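Local atomic coordinates of GDSL-esterase (PDB entry 3HP4), a protein that hydrolyses ester bonds as a psychrotrophic serine esterase of the GDSL family, and may act on lysophospholipids. Residues A[83-88]-A[119-124]; A[90-95]-A[127-132]; A[146-151]-A[167-172]. All coordinates share one frame; numbering follows the deposited sequence. Where two conformers were deposited one is given.

Contact 1. Residues A[83-88]-A[119-124]; sequences FPVKKM and PRYSKM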
ATOM      1  N   PHE A  83      15.960   8.382   0.107  1.00  6.65           N
ATOM      2  CA  PHE A  83      16.590   7.627  -0.930  0.60  7.05           C
ATOM      3  C   PHE A  83      16.252   8.241  -2.298  1.00  6.96           C
ATOM      4  O   PHE A  83      15.232   8.938  -2.484  1.00  6.93           O
ATOM      5  CB  PHE A  83      16.013   6.191  -0.987  0.60  7.28           C
ATOM      6  CG  PHE A  83      16.422   5.275   0.117  0.60 11.06           C
ATOM      7  CD1 PHE A  83      17.364   5.622   1.059  0.60 11.70           C
ATOM      8  CD2 PHE A  83      15.873   3.992   0.176  0.60 13.71           C
ATOM      9  CE1 PHE A  83      17.748   4.706   2.089  0.60 14.92           C
ATOM     10  CE2 PHE A  83      16.244   3.088   1.200  0.60 16.71           C
ATOM     11  CZ  PHE A  83      17.174   3.448   2.137  0.60 18.59           C
ATOM     12  N   PRO A  84      17.085   8.010  -3.320  1.00  5.93           N
ATOM     13  CA  PRO A  84      16.808   8.640  -4.613  1.00  6.19           C
ATOM     14  C   PRO A  84      15.477   8.172  -5.190  1.00  6.05           C
ATOM     15  O   PRO A  84      15.212   6.978  -5.289  1.00  6.70           O
ATOM     16  CB  PRO A  84      17.967   8.154  -5.493  1.00  7.93           C
ATOM     17  CG  PRO A  84      19.087   7.896  -4.463  1.00  9.22           C
ATOM     18  CD  PRO A  84      18.389   7.324  -3.300  1.00  6.40           C
ATOM     19  N   VAL A  85      14.659   9.119  -5.612  1.00  5.70           N
ATOM     20  CA  VAL A  85      13.346   8.791  -6.183  1.00  5.78           C
ATOM     21  C   VAL A  85      13.535   8.040  -7.448  1.00  6.51           C
ATOM     22  O   VAL A  85      12.711   7.139  -7.732  1.00  7.08           O
ATOM     23  CB  VAL A  85      12.525  10.066  -6.368  1.00  6.64           C
ATOM     24  CG1 VAL A  85      11.288   9.802  -7.075  1.00  9.20           C
ATOM     25  CG2 VAL A  85      12.206  10.723  -5.014  1.00  7.75           C
ATOM     26  N   LYS A  86      14.523   8.313  -8.277  1.00  6.19           N
ATOM     27  CA  LYS A  86      14.715   7.561  -9.508  1.00  7.36           C
ATOM     28  C   LYS A  86      14.903   6.083  -9.249  1.00  6.82           C
ATOM     29  O   LYS A  86      14.311   5.220  -9.983  1.00  8.09           O
ATOM     30  CB  LYS A  86      15.906   8.138 -10.291  1.00  9.43           C
ATOM     31  CG  LYS A  86      16.230   7.408 -11.589  1.00 15.11           C
ATOM     32  CD  LYS A  86      17.473   8.039 -12.283  1.00 20.11           C
ATOM     33  CE  LYS A  86      17.779   7.389 -13.634  1.00 24.53           C
ATOM     34  NZ  LYS A  86      19.028   7.940 -14.278  1.00 29.44           N
ATOM     35  N   LYS A  87      15.634   5.703  -8.206  1.00  6.87           N
ATOM     36  CA  LYS A  87      15.838   4.320  -7.886  1.00  7.58           C
ATOM     37  C   LYS A  87      14.563   3.727  -7.332  1.00  6.77           C
ATOM     38  O   LYS A  87      14.205   2.596  -7.681  1.00  6.85           O
ATOM     39  CB  LYS A  87      17.008   4.165  -6.883  1.00 10.33           C
ATOM     40  CG  LYS A  87      17.278   2.691  -6.590  1.00 15.35           C
ATOM     41  CD  LYS A  87      17.664   1.906  -7.870  1.00 20.90           C
ATOM     42  CE  LYS A  87      17.826   0.404  -7.600  1.00 23.09           C
ATOM     43  NZ  LYS A  87      18.251  -0.339  -8.829  1.00 29.09           N
ATOM     44  N   MET A  88      13.862   4.439  -6.442  1.00  7.15           N
ATOM     45  CA  MET A  88      12.556   3.948  -5.968  1.00  6.35           C
ATOM     46  C   MET A  88      11.636   3.714  -7.162  1.00  6.01           C
ATOM     47  O   MET A  88      10.932   2.685  -7.185  1.00  6.09           O
ATOM     48  CB  MET A  88      11.943   4.992  -5.030  1.00  6.61           C
ATOM     49  CG  MET A  88      10.606   4.504  -4.470  1.00  7.08           C
ATOM     50  SD  MET A  88       9.709   5.758  -3.525  1.00  7.76           S
ATOM     51  CE  MET A  88       9.098   6.808  -4.824  1.00  8.08           C
ATOM     52  N   PRO A 119      10.547  20.500   0.424  1.00  5.38           N
ATOM     53  CA  PRO A 119       9.329  20.304  -0.374  1.00  6.68           C
ATOM     54  C   PRO A 119       9.565  19.780  -1.764  1.00  6.27           C
ATOM     55  O   PRO A 119       8.720  19.067  -2.291  1.00  7.77           O
ATOM     56  CB  PRO A 119       8.672  21.702  -0.381  1.00  7.41           C
ATOM     57  CG  PRO A 119       9.692  22.598   0.110  1.00 11.07           C
ATOM     58  CD  PRO A 119      10.703  21.862   0.940  1.00  5.92           C
ATOM     59  N   ARG A 120      10.655  20.137  -2.426  1.00  5.63           N
ATOM     60  CA  ARG A 120      10.834  19.662  -3.769  0.50  5.57           C
ATOM     61  C   ARG A 120      11.024  18.161  -3.812  1.00  5.81           C
ATOM     62  O   ARG A 120      10.385  17.471  -4.635  1.00  6.16           O
ATOM     63  CB  ARG A 120      12.027  20.370  -4.437  0.50  6.19           C
ATOM     64  CG  ARG A 120      12.291  19.885  -5.822  0.50  5.09           C
ATOM     65  CD  ARG A 120      11.151  20.071  -6.813  0.50  9.33           C
ATOM     66  NE  ARG A 120      11.512  19.582  -8.143  0.50 11.27           N
ATOM     67  CZ  ARG A 120      10.787  18.787  -8.959  0.50 12.69           C
ATOM     68  NH1 ARG A 120       9.584  18.327  -8.623  0.50 19.28           N
ATOM     69  NH2 ARG A 120      11.306  18.419 -10.117  0.50 18.27           N
ATOM     70  N   TYR A 121      11.841  17.603  -2.924  1.00  4.80           N
ATOM     71  CA  TYR A 121      11.967  16.139  -2.863  1.00  5.03           C
ATOM     72  C   TYR A 121      10.631  15.511  -2.566  1.00  6.16           C
ATOM     73  O   TYR A 121      10.316  14.463  -3.167  1.00  6.49           O
ATOM     74  CB  TYR A 121      13.013  15.774  -1.783  1.00  5.81           C
ATOM     75  CG  TYR A 121      13.158  14.290  -1.572  1.00  5.47           C
ATOM     76  CD1 TYR A 121      14.005  13.531  -2.356  1.00  5.49           C
ATOM     77  CD2 TYR A 121      12.436  13.632  -0.577  1.00  6.81           C
ATOM     78  CE1 TYR A 121      14.148  12.160  -2.125  1.00  5.53           C
ATOM     79  CE2 TYR A 121      12.556  12.243  -0.348  1.00  6.53           C
ATOM     80  CZ  TYR A 121      13.400  11.548  -1.144  1.00  6.33           C
ATOM     81  OH  TYR A 121      13.509  10.187  -0.901  1.00  8.29           O
ATOM     82  N   SER A 122       9.812  16.072  -1.685  1.00  6.57           N
ATOM     83  CA  SER A 122       8.491  15.470  -1.414  1.00  6.25           C
ATOM     84  C   SER A 122       7.646  15.473  -2.676  1.00  5.74           C
ATOM     85  O   SER A 122       6.923  14.471  -2.896  1.00  6.25           O
ATOM     86  CB  SER A 122       7.799  16.245  -0.279  1.00  8.75           C
ATOM     87  OG  SER A 122       8.424  15.876   0.976  1.00 10.74           O
ATOM     88  N   LYS A 123       7.700  16.499  -3.515  1.00  6.35           N
ATOM     89  CA  LYS A 123       6.927  16.516  -4.734  1.00  7.13           C
ATOM     90  C   LYS A 123       7.494  15.533  -5.742  1.00  6.25           C
ATOM     91  O   LYS A 123       6.732  14.844  -6.473  1.00  6.24           O
ATOM     92  CB  LYS A 123       6.863  17.931  -5.368  1.00  9.79           C
ATOM     93  CG  LYS A 123       6.010  18.844  -4.637  1.00 14.92           C
ATOM     94  CD  LYS A 123       5.764  20.180  -5.359  1.00 21.43           C
ATOM     95  CE  LYS A 123       6.474  20.377  -6.641  1.00 24.49           C
ATOM     96  NZ  LYS A 123       6.157  21.846  -7.085  1.00 30.03           N
ATOM     97  N   MET A 124       8.809  15.443  -5.866  1.00  5.49           N
ATOM     98  CA  MET A 124       9.415  14.442  -6.733  1.00  6.11           C
ATOM     99  C   MET A 124       8.973  13.068  -6.354  1.00  6.59           C
ATOM    100  O   MET A 124       8.642  12.216  -7.193  1.00  7.04           O
ATOM    101  CB  MET A 124      10.932  14.517  -6.602  1.00  6.70           C
ATOM    102  CG  MET A 124      11.589  15.833  -7.163  1.00  7.79           C
ATOM    103  SD  MET A 124      13.300  16.044  -6.557  1.00 11.18           S
ATOM    104  CE  MET A 124      14.061  14.648  -7.314  1.00 14.83           C
TER
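Val85 pushes its two methyl groups toward helix 119-136, one against Tyr121 and the other against the backbone of Met124. With CG1 anti to the backbone N (chi1 173°), the branches are split: Val85 CG1 rests on Met124 O at 3.6 Å, an apolar touch on a main-chain carbonyl, while Val85 CG2 meets Tyr121 CE1 at 3.8 Å. The valine reaches the ring obliquely, so this is a methyl packed near the CE1 corner and not a stack. Val85 CG2 also lies 4.3 Å from Met124 CB, and it is the base of the methionine side chain that does the touching there.

Tyr121 starts out pointing along the flank of its helix, but its length carries the phenol across to the other segment. Its hydroxyl donates to Phe83 O, with Tyr121 OH 2.7 Å from that oxygen. The donor lies in the carbonyl plane on a lone pair, at a C=O...O angle of 135°, and the oxygen in turn sits at the edge of the ring. The bond holds the far end of the ring, and the valine methyl packs beside it.

On one side of the parallel sheet of this SGNH hydrolase, the contact joins the first turns of helix 119-136 to the start of helix 85-101 and the residues leading into it. Pro84 is the N-cap of helix 85-101; its carbonyl oxygen takes the backbone N-H of Met88, with Met88 N 3.1 Å from Pro84 O. The tyrosine therefore bonds to the residue just ahead of that cap, where the chain enters the helix. On its own side, the Tyr121 ring makes an edge-to-face contact with Tyr117.

Contact 2. Residues A[90-95]-A[127-132]; sequences TNLTAL and SSFTQI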
ATOM      1  N   THR A  90      12.416   2.973 -10.289  1.00  7.65           N
ATOM      2  CA  THR A  90      12.873   1.757 -10.960  1.00  8.50           C
ATOM      3  C   THR A  90      12.383   0.532 -10.210  1.00  6.76           C
ATOM      4  O   THR A  90      11.878  -0.442 -10.806  1.00  7.85           O
ATOM      5  CB  THR A  90      14.417   1.783 -11.056  1.00  8.54           C
ATOM      6  OG1 THR A  90      14.748   2.881 -11.912  1.00 13.53           O
ATOM      7  CG2 THR A  90      14.973   0.473 -11.620  1.00 13.00           C
ATOM      8  N   ASN A  91      12.536   0.522  -8.896  1.00  5.93           N
ATOM      9  CA  ASN A  91      12.137  -0.606  -8.098  1.00  6.88           C
ATOM     10  C   ASN A  91      10.639  -0.838  -8.153  1.00  6.45           C
ATOM     11  O   ASN A  91      10.204  -1.990  -8.352  1.00  6.84           O
ATOM     12  CB  ASN A  91      12.517  -0.441  -6.608  1.00  7.42           C
ATOM     13  CG  ASN A  91      13.983  -0.493  -6.338  1.00  8.83           C
ATOM     14  OD1 ASN A  91      14.773  -0.980  -7.146  1.00 10.32           O
ATOM     15  ND2 ASN A  91      14.338   0.070  -5.230  1.00  9.20           N
ATOM     16  N   LEU A  92       9.826   0.212  -7.976  1.00  6.10           N
ATOM     17  CA  LEU A  92       8.384   0.061  -8.016  1.00  5.81           C
ATOM     18  C   LEU A  92       7.906  -0.337  -9.400  1.00  6.18           C
ATOM     19  O   LEU A  92       6.966  -1.138  -9.516  1.00  6.35           O
ATOM     20  CB  LEU A  92       7.716   1.356  -7.558  1.00  6.52           C
ATOM     21  CG  LEU A  92       7.921   1.754  -6.103  1.00  6.48           C
ATOM     22  CD1 LEU A  92       7.353   3.163  -5.899  1.00  8.65           C
ATOM     23  CD2 LEU A  92       7.247   0.804  -5.115  1.00 10.70           C
ATOM     24  N   THR A  93       8.515   0.172 -10.459  1.00  6.12           N
ATOM     25  CA  THR A  93       8.121  -0.228 -11.811  1.00  7.08           C
ATOM     26  C   THR A  93       8.381  -1.699 -11.994  1.00  6.75           C
ATOM     27  O   THR A  93       7.553  -2.410 -12.582  1.00  6.71           O
ATOM     28  CB  THR A  93       8.909   0.598 -12.813  1.00  6.99           C
ATOM     29  OG1 THR A  93       8.573   1.966 -12.619  1.00  7.88           O
ATOM     30  CG2 THR A  93       8.544   0.221 -14.236  1.00  8.09           C
ATOM     31  N   ALA A  94       9.507  -2.204 -11.512  1.00  6.71           N
ATOM     32  CA  ALA A  94       9.798  -3.641 -11.632  1.00  7.21           C
ATOM     33  C   ALA A  94       8.818  -4.435 -10.820  1.00  7.49           C
ATOM     34  O   ALA A  94       8.415  -5.544 -11.261  1.00  7.90           O
ATOM     35  CB  ALA A  94      11.241  -3.890 -11.187  1.00  8.25           C
ATOM     36  N   LEU A  95       8.387  -3.994  -9.635  1.00  7.29           N
ATOM     37  CA  LEU A  95       7.373  -4.677  -8.859  1.00  8.36           C
ATOM     38  C   LEU A  95       6.109  -4.774  -9.650  1.00  6.68           C
ATOM     39  O   LEU A  95       5.461  -5.855  -9.679  1.00  7.23           O
ATOM     40  CB  LEU A  95       7.048  -3.998  -7.491  1.00 10.21           C
ATOM     41  CG  LEU A  95       8.091  -4.034  -6.390  1.00 10.30           C
ATOM     42  CD1 LEU A  95       7.800  -3.075  -5.247  1.00 14.19           C
ATOM     43  CD2 LEU A  95       8.190  -5.486  -5.893  1.00 10.53           C
ATOM     44  N   SER A 127       5.005  12.540  -7.020  1.00  5.24           N
ATOM     45  CA  SER A 127       4.722  12.511  -8.432  1.00  5.23           C
ATOM     46  C   SER A 127       5.254  11.267  -9.097  1.00  6.16           C
ATOM     47  O   SER A 127       4.727  10.837 -10.166  1.00  6.81           O
ATOM     48  CB  SER A 127       5.169  13.802  -9.094  1.00  6.53           C
ATOM     49  OG  SER A 127       6.582  13.877  -9.086  1.00  8.09           O
ATOM     50  N   SER A 128       6.250  10.606  -8.512  1.00  5.89           N
ATOM     51  CA  SER A 128       6.757   9.424  -9.166  0.50  5.58           C
ATOM     52  C   SER A 128       5.677   8.332  -9.256  1.00  5.57           C
ATOM     53  O   SER A 128       5.718   7.540 -10.208  1.00  6.48           O
ATOM     54  CB  SER A 128       8.014   8.877  -8.452  0.50  6.61           C
ATOM     55  OG  SER A 128       7.663   8.267  -7.217  0.50  5.19           O
ATOM     56  N   PHE A 129       4.726   8.268  -8.337  1.00  6.06           N
ATOM     57  CA  PHE A 129       3.697   7.228  -8.415  1.00  5.24           C
ATOM     58  C   PHE A 129       2.813   7.458  -9.646  1.00  6.38           C
ATOM     59  O   PHE A 129       2.473   6.481 -10.336  1.00  5.83           O
ATOM     60  CB  PHE A 129       2.859   7.188  -7.133  1.00  6.38           C
ATOM     61  CG  PHE A 129       3.673   6.851  -5.904  1.00  5.20           C
ATOM     62  CD1 PHE A 129       3.994   5.526  -5.603  1.00  6.05           C
ATOM     63  CD2 PHE A 129       4.254   7.841  -5.153  1.00  5.41           C
ATOM     64  CE1 PHE A 129       4.808   5.239  -4.529  1.00  6.52           C
ATOM     65  CE2 PHE A 129       5.108   7.531  -4.103  1.00  6.49           C
ATOM     66  CZ  PHE A 129       5.390   6.232  -3.807  1.00  6.39           C
ATOM     67  N   THR A 130       2.501   8.712  -9.954  1.00  6.32           N
ATOM     68  CA  THR A 130       1.718   9.012 -11.169  1.00  6.49           C
ATOM     69  C   THR A 130       2.546   8.585 -12.394  1.00  5.93           C
ATOM     70  O   THR A 130       2.008   7.995 -13.343  1.00  6.43           O
ATOM     71  CB  THR A 130       1.442  10.448 -11.256  1.00  7.16           C
ATOM     72  OG1 THR A 130       0.669  10.791 -10.074  1.00 13.13           O
ATOM     73  CG2 THR A 130       0.618  10.804 -12.477  1.00  8.49           C
ATOM     74  N   GLN A 131       3.827   8.880 -12.430  1.00  5.60           N
ATOM     75  CA  GLN A 131       4.661   8.483 -13.572  1.00  6.07           C
ATOM     76  C   GLN A 131       4.745   6.978 -13.751  1.00  5.90           C
ATOM     77  O   GLN A 131       4.647   6.478 -14.884  1.00  6.04           O
ATOM     78  CB  GLN A 131       6.066   9.079 -13.382  1.00  6.81           C
ATOM     79  CG  GLN A 131       6.053  10.620 -13.438  1.00  7.82           C
ATOM     80  CD  GLN A 131       7.256  11.206 -12.836  1.00 13.98           C
ATOM     81  OE1 GLN A 131       8.353  10.724 -13.111  1.00 20.12           O
ATOM     82  NE2 GLN A 131       7.079  12.280 -12.082  1.00 14.65           N
ATOM     83  N   ILE A 132       4.808   6.212 -12.650  1.00  5.69           N
ATOM     84  CA  ILE A 132       4.833   4.744 -12.770  1.00  6.37           C
ATOM     85  C   ILE A 132       3.521   4.298 -13.306  1.00  5.89           C
ATOM     86  O   ILE A 132       3.486   3.379 -14.184  1.00  6.46           O
ATOM     87  CB  ILE A 132       5.076   4.139 -11.392  1.00  6.07           C
ATOM     88  CG1 ILE A 132       6.471   4.483 -10.886  1.00  7.99           C
ATOM     89  CG2 ILE A 132       4.883   2.619 -11.410  1.00  8.61           C
ATOM     90  CD1 ILE A 132       6.610   4.376  -9.365  1.00 10.69           C
TER
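Thr93 OG1 has two kinds of neighbour: it is hydrogen-bonded to the backbone carbonyl oxygen of Gln89, one turn back in its own helix, and across the interface it rests on the branches of Ile132. Thr93 OG1 is 3.7 Å from Ile132 CG1 and 3.9 Å from Ile132 CG2. With the hydroxyl beside the backbone N (chi1 -62°), its polar need is met along its own helix, so it can lie against an aliphatic surface with its bond already made to Gln89 O. These two residues also mark the nearest approach of the backbones, the CA atoms of Thr93 and Ile132 being 6.0 Å apart.

Deeper in, Ile132 sends CD1 against Leu92, which it crosses at about a right angle. Ile132 CD1 lies 3.7 Å from Leu92 CB and equally 3.7 Å from Leu92 CD1, so the methyl nestles against both the root and one branch of the leucine. That same branch then meets the aromatic ring in an oblique approach, Leu92 CD1 being 3.6 Å from Phe129 CE1.

These are neighbouring helices of one layer of the alpha/beta/alpha sandwich: helix 85-101 leads from strand 69-73 to strand 105-109, and helix 119-136 goes on from there to strand 139-141. Running broadly the same way, as successive crossovers on one side of a parallel sheet do, their local axes cross at -38° and come within 10.2 Å. Cutting Ile132 back to an alanine is likely to open a gap opposite Leu92 and Thr93, with less to hold that side of the leucine. Below the interface, Leu108 of strand 105-109 touches both Phe129 and Ile132, while Phe125 sets its ring edge-to-face with that of Phe129.

Contact 3. Residues A[146-151]-A[167-172]; sequences LDIAGK and QPLIRD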
ATOM      1  N   LEU A 146      -3.966  10.413   4.260  1.00  6.04           N
ATOM      2  CA  LEU A 146      -4.197  11.854   4.154  1.00  6.38           C
ATOM      3  C   LEU A 146      -5.217  12.415   5.126  1.00  6.94           C
ATOM      4  O   LEU A 146      -5.060  13.495   5.648  1.00  7.61           O
ATOM      5  CB  LEU A 146      -4.605  12.203   2.712  1.00  7.95           C
ATOM      6  CG  LEU A 146      -3.445  12.064   1.702  1.00  7.36           C
ATOM      7  CD1 LEU A 146      -4.028  12.070   0.242  1.00 12.04           C
ATOM      8  CD2 LEU A 146      -2.409  13.096   1.886  1.00 11.70           C
ATOM      9  N   ASP A 147      -6.274  11.655   5.341  1.00  7.55           N
ATOM     10  CA  ASP A 147      -7.366  12.059   6.226  0.50 10.36           C
ATOM     11  C   ASP A 147      -7.199  11.524   7.630  1.00 10.13           C
ATOM     12  O   ASP A 147      -8.139  11.651   8.452  1.00 11.57           O
ATOM     13  CB  ASP A 147      -8.703  11.541   5.673  0.50 11.49           C
ATOM     14  CG  ASP A 147      -9.074  12.185   4.366  0.50 14.60           C
ATOM     15  OD1 ASP A 147      -8.393  13.142   3.951  0.50 20.86           O
ATOM     16  OD2 ASP A 147     -10.041  11.709   3.733  0.50 21.60           O
ATOM     17  N   ILE A 148      -6.057  10.893   7.935  1.00  7.85           N
ATOM     18  CA  ILE A 148      -5.806  10.275   9.232  1.00  9.04           C
ATOM     19  C   ILE A 148      -4.712  11.045   9.958  1.00  8.34           C
ATOM     20  O   ILE A 148      -4.881  11.393  11.171  1.00  8.90           O
ATOM     21  CB  ILE A 148      -5.315   8.812   9.036  1.00  7.68           C
ATOM     22  CG1 ILE A 148      -6.373   7.954   8.320  1.00  9.26           C
ATOM     23  CG2 ILE A 148      -4.941   8.190  10.407  1.00 10.47           C
ATOM     24  CD1 ILE A 148      -7.612   7.705   9.125  1.00 10.76           C
ATOM     25  N   ALA A 149      -3.610  11.367   9.271  1.00 10.21           N
ATOM     26  CA  ALA A 149      -2.385  11.856   9.938  1.00 11.73           C
ATOM     27  C   ALA A 149      -2.501  13.184  10.660  1.00 12.21           C
ATOM     28  O   ALA A 149      -1.755  13.400  11.616  1.00 14.64           O
ATOM     29  CB  ALA A 149      -1.208  11.898   8.979  1.00 12.13           C
ATOM     30  N   GLY A 150      -3.468  14.021  10.278  1.00 12.43           N
ATOM     31  CA  GLY A 150      -3.690  15.322  10.972  1.00 13.36           C
ATOM     32  C   GLY A 150      -4.586  15.253  12.208  1.00 13.84           C
ATOM     33  O   GLY A 150      -4.823  16.279  12.849  1.00 14.59           O
ATOM     34  N   LYS A 151      -5.079  14.066  12.536  1.00 13.24           N
ATOM     35  CA  LYS A 151      -5.965  13.828  13.684  1.00 11.79           C
ATOM     36  C   LYS A 151      -5.190  13.154  14.800  1.00 12.81           C
ATOM     37  O   LYS A 151      -4.874  11.964  14.724  1.00 11.15           O
ATOM     38  CB  LYS A 151      -7.172  12.995  13.265  1.00 14.00           C
ATOM     39  CG  LYS A 151      -8.228  13.766  12.445  1.00 17.87           C
ATOM     40  CD  LYS A 151      -8.031  13.822  11.009  1.00 26.39           C
ATOM     41  CE  LYS A 151      -9.400  14.075  10.384  1.00 26.45           C
ATOM     42  NZ  LYS A 151      -9.284  14.229   8.941  1.00 28.91           N
ATOM     43  N   GLN A 167      -7.886   2.372  12.531  1.00  7.36           N
ATOM     44  CA  GLN A 167      -8.030   1.209  11.639  1.00  7.55           C
ATOM     45  C   GLN A 167      -9.413   1.056  10.992  1.00  8.56           C
ATOM     46  O   GLN A 167      -9.472   0.780   9.813  1.00  7.58           O
ATOM     47  CB  GLN A 167      -7.529  -0.079  12.306  1.00  8.57           C
ATOM     48  CG  GLN A 167      -6.114   0.058  12.904  1.00  9.43           C
ATOM     49  CD  GLN A 167      -5.082   0.277  11.865  1.00  9.10           C
ATOM     50  OE1 GLN A 167      -5.039  -0.451  10.857  1.00  9.11           O
ATOM     51  NE2 GLN A 167      -4.227   1.299  12.061  1.00  8.46           N
ATOM     52  N   PRO A 168     -10.513   1.245  11.735  1.00  8.64           N
ATOM     53  CA  PRO A 168     -11.834   1.170  11.051  1.00  7.96           C
ATOM     54  C   PRO A 168     -11.996   2.244   9.975  1.00  7.86           C
ATOM     55  O   PRO A 168     -12.641   2.019   8.952  1.00  7.54           O
ATOM     56  CB  PRO A 168     -12.866   1.364  12.181  1.00  9.87           C
ATOM     57  CG  PRO A 168     -12.115   1.023  13.404  1.00 11.89           C
ATOM     58  CD  PRO A 168     -10.661   1.335  13.207  1.00  9.11           C
ATOM     59  N   LEU A 169     -11.391   3.420  10.206  1.00  8.29           N
ATOM     60  CA  LEU A 169     -11.462   4.475   9.210  1.00  8.51           C
ATOM     61  C   LEU A 169     -10.696   4.098   7.951  1.00  7.54           C
ATOM     62  O   LEU A 169     -11.151   4.287   6.832  1.00  7.89           O
ATOM     63  CB  LEU A 169     -10.951   5.807   9.808  1.00  9.36           C
ATOM     64  CG  LEU A 169     -11.846   6.324  10.942  1.00 11.27           C
ATOM     65  CD1 LEU A 169     -11.066   7.383  11.699  1.00 14.91           C
ATOM     66  CD2 LEU A 169     -13.093   6.941  10.318  1.00 16.78           C
ATOM     67  N   ILE A 170      -9.494   3.571   8.129  1.00  7.39           N
ATOM     68  CA  ILE A 170      -8.702   3.125   6.985  1.00  7.10           C
ATOM     69  C   ILE A 170      -9.430   1.951   6.271  1.00  6.13           C
ATOM     70  O   ILE A 170      -9.471   1.934   5.040  1.00  6.91           O
ATOM     71  CB  ILE A 170      -7.306   2.692   7.399  1.00  6.42           C
ATOM     72  CG1 ILE A 170      -6.535   3.913   7.965  1.00  8.05           C
ATOM     73  CG2 ILE A 170      -6.529   2.096   6.212  1.00  7.84           C
ATOM     74  CD1 ILE A 170      -5.249   3.522   8.660  1.00 10.37           C
ATOM     75  N   ARG A 171     -10.041   1.023   7.030  1.00  6.79           N
ATOM     76  CA  ARG A 171     -10.800  -0.074   6.441  1.00  6.90           C
ATOM     77  C   ARG A 171     -11.824   0.515   5.498  1.00  6.50           C
ATOM     78  O   ARG A 171     -11.963   0.017   4.366  1.00  7.15           O
ATOM     79  CB  ARG A 171     -11.526  -0.805   7.559  1.00  7.00           C
ATOM     80  CG  ARG A 171     -12.576  -1.816   7.028  1.00  7.93           C
ATOM     81  CD  ARG A 171     -13.580  -2.226   8.139  1.00  8.52           C
ATOM     82  NE  ARG A 171     -14.381  -1.061   8.508  1.00  9.99           N
ATOM     83  CZ  ARG A 171     -14.925  -0.865   9.696  1.00 10.03           C
ATOM     84  NH1 ARG A 171     -14.769  -1.756  10.662  1.00  9.92           N
ATOM     85  NH2 ARG A 171     -15.542   0.293   9.905  1.00 11.72           N
ATOM     86  N   ASP A 172     -12.551   1.542   5.922  1.00  6.98           N
ATOM     87  CA  ASP A 172     -13.622   2.030   5.066  1.00  7.79           C
ATOM     88  C   ASP A 172     -13.086   2.752   3.830  1.00  7.70           C
ATOM     89  O   ASP A 172     -13.635   2.635   2.719  1.00  8.11           O
ATOM     90  CB  ASP A 172     -14.583   2.887   5.846  1.00  9.79           C
ATOM     91  CG  ASP A 172     -15.384   2.048   6.852  1.00 11.98           C
ATOM     92  OD1 ASP A 172     -15.529   0.832   6.637  1.00 14.32           O
ATOM     93  OD2 ASP A 172     -15.870   2.608   7.857  1.00 17.67           O
TER
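Ile148 alone of 146-151 touches 167-172, and it lies across two consecutive residues there. Ile148 CD1 meets Leu169 CB at 3.9 Å, touching the leucine at its root. Next along, Ile148 CG1 stands 4.1 Å from Ile170 CG1; the two isoleucine side chains cross at about a right angle, methylene against methylene. The bend at the second torsion of Ile148 (chi2 -68°) folds CD1 back, so that Ile170 CG1 touches Ile148 CD1 as well as Ile148 CG1.

Behind Ile148 the backbone turns away at once. A type I beta turn runs from Ile148 to Lys151, closed by Lys151 N bonding to Ile148 O at 3.0 Å. The lysine then folds its side chain back, and Lys151 NZ donates to Asp147 O at 2.9 Å. The ammonium comes in from above the carbonyl plane, 44° out of it. The lysine at the end of the turn is thereby tied back to Asp147, just before it.

On the helix side, Ile170 also packs on Trp24 and Phe144, and Ala166 touches Ile148. Arg171 holds Asp172 side-on through two nitrogens, with NE to OD1 and NH2 to OD2 of the aspartate, on a part of the helix surface that takes no part in the contact. The loop joining turn to helix fits the region that in SGNH hydrolases usually carries the Asp-x-x-His motif, and the contact joins residues before and after that loop.

No hydrogen bond or salt bridge crosses between the two segments. The Lys151 bond and the Arg171-Asp172 salt bridge stay within their own segments, while Gln167 bonds to Trp24 and Asn163; the join itself is apolar, resting on the burial and fit of branched aliphatic groups.

Contacts 1 and 2 pair the same two helices, 85-101 and 119-136, at successive levels. Contact 1, at the partly buried N-terminal ends, mixes apolar packing with a hydrogen bond to the chain entering a helix; contact 2, farther along and well buried, has no bond across it. They adjoin: Val85 touches Ser128 and Met88 touches Phe129. Contact 3 is separate, its centre about 24 Å from that of contact 2 and on the opposite side of the chain's centre. Largely buried and apolar where it touches, it sets a loop rather than a second helix against its helix, with the Lys151 bond and the Arg171-Asp172 bridge each kept within one segment.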